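Local structure of serine Recombinase (Sulfolobus solfataricus, 3LHF) at residues P71-R76 with E102-E107. The protein probably binds DNA and exchanges its strands as a transposon-encoded serine recombinase, of which this chain is the resolvase-type domain. The protein carries 1 engineered substitution. Numbering follows the deposited sequence.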
ATOM      1  N   PRO D  71      -7.008  10.777   5.113  1.00 47.78           N
ATOM      2  CA  PRO D  71      -6.752   9.389   4.757  1.00 48.75           C
ATOM      3  C   PRO D  71      -5.259   9.134   4.786  1.00 52.18           C
ATOM      4  O   PRO D  71      -4.804   8.028   4.910  1.00 53.98           O
ATOM      5  CB  PRO D  71      -7.306   9.297   3.361  1.00 47.35           C
ATOM      6  CG  PRO D  71      -8.312  10.290   3.327  1.00 48.09           C
ATOM      7  CD  PRO D  71      -7.818  11.429   4.093  1.00 44.79           C
ATOM      8  N   ASP D  72      -4.530  10.227   4.727  1.00 53.79           N
ATOM      9  CA  ASP D  72      -3.094  10.294   4.673  1.00 52.02           C
ATOM     10  C   ASP D  72      -2.563   9.636   5.916  1.00 50.45           C
ATOM     11  O   ASP D  72      -1.571   8.957   5.917  1.00 44.44           O
ATOM     12  CB  ASP D  72      -2.745  11.777   4.761  1.00 53.20           C
ATOM     13  CG  ASP D  72      -1.463  12.135   4.094  1.00 54.84           C
ATOM     14  OD1 ASP D  72      -0.407  11.722   4.536  1.00 56.87           O
ATOM     15  OD2 ASP D  72      -1.501  12.901   3.148  1.00 60.27           O
ATOM     16  N   ARG D  73      -3.251   9.885   7.000  1.00 50.49           N
ATOM     17  CA  ARG D  73      -2.751   9.480   8.253  1.00 49.26           C
ATOM     18  C   ARG D  73      -2.624   7.984   8.248  1.00 50.23           C
ATOM     19  O   ARG D  73      -1.658   7.475   8.739  1.00 54.82           O
ATOM     20  CB  ARG D  73      -3.699   9.929   9.346  1.00 48.93           C
ATOM     21  CG  ARG D  73      -3.424  11.293   9.911  1.00 46.41           C
ATOM     22  CD  ARG D  73      -2.954  12.210   8.885  1.00 50.66           C
ATOM     23  NE  ARG D  73      -1.618  12.679   9.152  1.00 47.16           N
ATOM     24  CZ  ARG D  73      -0.768  13.055   8.218  1.00 46.72           C
ATOM     25  NH1 ARG D  73      -1.120  13.032   6.962  1.00 51.11           N
ATOM     26  NH2 ARG D  73       0.432  13.462   8.545  1.00 49.15           N
ATOM     27  N   LEU D  74      -3.597   7.260   7.712  1.00 51.56           N
ATOM     28  CA  LEU D  74      -3.437   5.822   7.694  1.00 47.10           C
ATOM     29  C   LEU D  74      -2.379   5.238   6.775  1.00 47.12           C
ATOM     30  O   LEU D  74      -1.512   4.547   7.243  1.00 51.00           O
ATOM     31  CB  LEU D  74      -4.762   5.174   7.353  1.00 47.21           C
ATOM     32  CG  LEU D  74      -5.774   5.130   8.468  1.00 49.64           C
ATOM     33  CD1 LEU D  74      -7.052   4.603   7.942  1.00 50.45           C
ATOM     34  CD2 LEU D  74      -5.273   4.304   9.601  1.00 43.73           C
ATOM     35  N   VAL D  75      -2.472   5.484   5.479  1.00 45.55           N
ATOM     36  CA  VAL D  75      -1.453   5.027   4.540  1.00 47.28           C
ATOM     37  C   VAL D  75      -1.344   5.898   3.309  1.00 50.50           C
ATOM     38  O   VAL D  75      -2.289   6.559   2.944  1.00 49.79           O
ATOM     39  CB  VAL D  75      -1.755   3.633   4.043  1.00 48.56           C
ATOM     40  CG1 VAL D  75      -1.187   2.604   4.960  1.00 44.81           C
ATOM     41  CG2 VAL D  75      -3.225   3.456   3.855  1.00 47.23           C
ATOM     42  N   ARG D  76      -0.183   5.927   2.683  1.00 49.49           N
ATOM     43  CA  ARG D  76      -0.083   6.425   1.325  1.00 49.45           C
ATOM     44  C   ARG D  76      -0.721   5.548   0.267  1.00 49.81           C
ATOM     45  O   ARG D  76      -1.397   6.034  -0.591  1.00 46.31           O
ATOM     46  CB  ARG D  76       1.346   6.740   0.936  1.00 50.95           C
ATOM     47  CG  ARG D  76       1.453   7.519  -0.342  1.00 47.09           C
ATOM     48  CD  ARG D  76       1.586   8.967  -0.091  1.00 49.78           C
ATOM     49  NE  ARG D  76       0.377   9.690  -0.370  1.00 51.35           N
ATOM     50  CZ  ARG D  76      -0.018  10.738   0.321  1.00 50.79           C
ATOM     51  NH1 ARG D  76       0.707  11.171   1.319  1.00 47.99           N
ATOM     52  NH2 ARG D  76      -1.130  11.350   0.004  1.00 53.83           N
ATOM     53  N   GLU D 102      -0.032  19.180   1.173  1.00 62.84           N
ATOM     54  CA  GLU D 102       1.111  19.214   0.276  1.00 61.90           C
ATOM     55  C   GLU D 102       2.459  18.816   0.804  1.00 59.69           C
ATOM     56  O   GLU D 102       3.124  18.022   0.190  1.00 60.53           O
ATOM     57  CB  GLU D 102       1.258  20.611  -0.293  1.00 67.53           C
ATOM     58  CG  GLU D 102       1.905  20.662  -1.647  1.00 67.48           C
ATOM     59  CD  GLU D 102       2.115  22.065  -2.112  1.00 70.34           C
ATOM     60  OE1 GLU D 102       3.243  22.404  -2.457  1.00 74.11           O
ATOM     61  OE2 GLU D 102       1.158  22.838  -2.121  1.00 65.77           O
ATOM     62  N   GLU D 103       2.893  19.354   1.923  1.00 60.99           N
ATOM     63  CA  GLU D 103       4.232  19.043   2.379  1.00 59.82           C
ATOM     64  C   GLU D 103       4.356  17.562   2.652  1.00 61.15           C
ATOM     65  O   GLU D 103       5.368  16.961   2.379  1.00 63.02           O
ATOM     66  CB  GLU D 103       4.611  19.856   3.604  1.00 59.31           C
ATOM     67  N   GLU D 104       3.310  16.977   3.189  1.00 58.48           N
ATOM     68  CA  GLU D 104       3.299  15.568   3.461  1.00 59.19           C
ATOM     69  C   GLU D 104       3.401  14.709   2.208  1.00 56.96           C
ATOM     70  O   GLU D 104       4.036  13.696   2.217  1.00 54.77           O
ATOM     71  CB  GLU D 104       2.067  15.214   4.278  1.00 60.41           C
ATOM     72  CG  GLU D 104       2.140  13.884   4.957  1.00 60.88           C
ATOM     73  CD  GLU D 104       2.653  13.944   6.367  1.00 60.89           C
ATOM     74  OE1 GLU D 104       2.768  15.022   6.945  1.00 63.85           O
ATOM     75  OE2 GLU D 104       2.951  12.887   6.903  1.00 61.44           O
ATOM     76  N   LEU D 105       2.753  15.110   1.133  1.00 58.54           N
ATOM     77  CA  LEU D 105       2.821  14.369  -0.104  1.00 51.93           C
ATOM     78  C   LEU D 105       4.211  14.332  -0.689  1.00 52.95           C
ATOM     79  O   LEU D 105       4.648  13.311  -1.148  1.00 53.81           O
ATOM     80  CB  LEU D 105       1.867  14.954  -1.119  1.00 52.96           C
ATOM     81  CG  LEU D 105       0.902  14.061  -1.889  1.00 52.91           C
ATOM     82  CD1 LEU D 105       0.579  14.647  -3.217  1.00 48.44           C
ATOM     83  CD2 LEU D 105       1.370  12.667  -2.023  1.00 49.22           C
ATOM     84  N   VAL D 106       4.900  15.453  -0.673  1.00 49.59           N
ATOM     85  CA  VAL D 106       6.232  15.537  -1.245  1.00 56.60           C
ATOM     86  C   VAL D 106       7.228  14.655  -0.545  1.00 55.61           C
ATOM     87  O   VAL D 106       8.048  14.020  -1.163  1.00 53.00           O
ATOM     88  CB  VAL D 106       6.766  16.966  -1.235  1.00 62.20           C
ATOM     89  CG1 VAL D 106       8.053  17.049  -2.019  1.00 55.70           C
ATOM     90  CG2 VAL D 106       5.737  17.908  -1.805  1.00 59.84           C
ATOM     91  N   GLU D 107       7.133  14.628   0.763  1.00 56.65           N
ATOM     92  CA  GLU D 107       8.016  13.855   1.573  1.00 53.04           C
ATOM     93  C   GLU D 107       7.862  12.416   1.189  1.00 50.65           C
ATOM     94  O   GLU D 107       8.814  11.686   1.083  1.00 48.54           O
ATOM     95  CB  GLU D 107       7.590  14.032   3.015  1.00 52.50           C
TER
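L105 lays its CD2 methyl over the centre of the R76 guanidinium, 3.3 Å from CZ of R76, and the two side chains run at about a right angle. With CG of R76 anti to the backbone N (chi1 -168°) and the chain bent at its next two torsions, the flat group is brought in front of helix 102-122; D100, in the loop before the helix, and D108 on it form salt bridges with its nitrogens. R76 also gives D72 a weak, charged hydrogen bond, NH1 to OD2, at 3.3 Å. A leucine in its place would probably take one positive partner from each of D100, D108 and D72. D72 also pairs with R73, whose NH1 lies 2.8 Å from OD1 of D72, and R73 NH2 then reaches OE2 of E104 at 3.1 Å. That last salt bridge is turned, the guanidinium and carboxylate planes standing 75° apart. This network joins the short helix after strand 63-68 of the four-stranded parallel sheet of the resolvase-type domain to the start of the long helix 102-122, and F116 of the second subunit packs on R76 and L105. S11 also hydrogen-bonds OE2 of E104. The carboxylates of D72 and E104 approach to 4.3 Å between OD1 and OE2, a proximity that R73, paired with both, probably offsets. OD1 of D72 also rests against the CG methylene of E104, at 3.4 Å.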